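Local coordinates for iron binding protein FbpA (Mannheimia haemolytica, PDB 1Q35) that binds ferric iron, probably in the periplasm as the solute-binding component of a bacterial iron-uptake system, at residues I60-V63 with M64-V67. Numbering follows the deposited sequence.
Sequences ISRV and MEIV
Arg62 and Glu65, one turn apart on the same helix, run side by side and form a salt bridge through Arg62 NH2 and Glu65 OE2 (3.0 Å). As a hydrogen bond it is weak, bent to 129° at the proton; OE2 meets the guanidinium obliquely, while the guanidinium and carboxylate planes are tilted by only 28°. The Glu65 chain is extended, whereas Arg62 bends about CB-CG (chi2 71°) and again about CG-CD, which turns its NH2 back to the carboxylate. A water at the guanidinium edge closes the pair, donating to Glu65 OE1 at 2.6 Å and weakly accepting from Arg62 NH2.

Four i to i+4 backbone bonds carry the turn, from Met64 N to Ile60 O through Val67 N to Val63 O, the latter 2.9 Å long.

Apolar contacts are looser. Ile66 CD1 rests on the Arg62 aliphatic chain, 4.0 Å from CG, while Val63 CG1 approaches Val67 CG2 and Met64 SD, and Ile60 CD1 reaches Met64 CG (4.3 Å). Beyond the turn, Ile66 packs on Leu55 of strand 54-57, Met64 touches Ala298, and Ser61 OG bonds to Ser145 OG.

Asp59 accepts from the N atoms of Ser61 and Arg62 at the start of helix 60-68. Arg62 lies about 9 Å, side chain to side chain, from Tyr142, an Fe(3+) ligand in the iron-loaded protein, though no iron is bound here. An i to i+3 salt bridge thus runs along an alpha-helix of the periplasmic-binding-protein fold.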
# COMPACT_ATOMS: atom_id res chain seq x y z
N ILE A 60 2.69 -4.77 -3.67
CA ILE A 60 2.82 -5.90 -4.60
C ILE A 60 4.23 -6.00 -5.15
O ILE A 60 4.72 -7.11 -5.37
CB ILE A 60 1.80 -5.81 -5.76
CG1 ILE A 60 1.89 -7.04 -6.66
CG2 ILE A 60 2.00 -4.54 -6.60
CD1 ILE A 60 1.49 -8.34 -6.00
N SER A 61 4.90 -4.88 -5.37
CA SER A 61 6.24 -4.95 -5.94
C SER A 61 7.24 -5.60 -4.98
O SER A 61 8.09 -6.36 -5.42
CB SER A 61 6.70 -3.58 -6.42
OG SER A 61 5.84 -3.11 -7.44
N ARG A 62 7.11 -5.34 -3.68
CA ARG A 62 7.92 -6.04 -2.68
C ARG A 62 7.60 -7.53 -2.65
O ARG A 62 8.51 -8.37 -2.55
CB ARG A 62 7.72 -5.45 -1.29
CG ARG A 62 8.57 -6.09 -0.19
CD ARG A 62 10.05 -5.77 -0.28
NE ARG A 62 10.35 -4.45 0.28
CZ ARG A 62 11.54 -3.86 0.23
NH1 ARG A 62 11.70 -2.66 0.77
NH2 ARG A 62 12.58 -4.46 -0.34
N VAL A 63 6.32 -7.87 -2.73
CA VAL A 63 5.90 -9.26 -2.78
C VAL A 63 6.58 -9.99 -3.93
O VAL A 63 7.13 -11.08 -3.74
CB VAL A 63 4.37 -9.38 -2.96
CG1 VAL A 63 3.97 -10.79 -3.35
CG2 VAL A 63 3.65 -8.97 -1.68
N MET A 64 6.57 -9.39 -5.11
CA MET A 64 7.15 -10.04 -6.29
C MET A 64 8.67 -10.05 -6.23
O MET A 64 9.29 -10.99 -6.72
CB MET A 64 6.64 -9.40 -7.58
CG MET A 64 5.15 -9.57 -7.81
SD MET A 64 4.55 -11.26 -7.58
CE MET A 64 5.55 -12.15 -8.76
N GLU A 65 9.30 -9.06 -5.60
CA GLU A 65 10.74 -9.10 -5.36
C GLU A 65 11.09 -10.37 -4.57
O GLU A 65 12.04 -11.09 -4.92
CB GLU A 65 11.21 -7.87 -4.58
CG GLU A 65 12.72 -7.85 -4.32
CD GLU A 65 13.15 -6.76 -3.36
OE1 GLU A 65 14.36 -6.72 -3.02
OE2 GLU A 65 12.30 -5.95 -2.92
N ILE A 66 10.32 -10.64 -3.53
CA ILE A 66 10.55 -11.79 -2.66
C ILE A 66 10.30 -13.10 -3.41
O ILE A 66 11.12 -14.02 -3.37
CB ILE A 66 9.65 -11.69 -1.39
CG1 ILE A 66 10.10 -10.50 -0.53
CG2 ILE A 66 9.69 -12.98 -0.59
CD1 ILE A 66 9.03 -10.00 0.43
N VAL A 67 9.18 -13.16 -4.10
CA VAL A 67 8.77 -14.37 -4.81
C VAL A 67 9.71 -14.67 -5.98
O VAL A 67 10.13 -15.82 -6.16
CB VAL A 67 7.30 -14.25 -5.26
CG1 VAL A 67 6.90 -15.38 -6.20
CG2 VAL A 67 6.38 -14.23 -4.04
O HOH W 1 15.56 -5.12 -1.29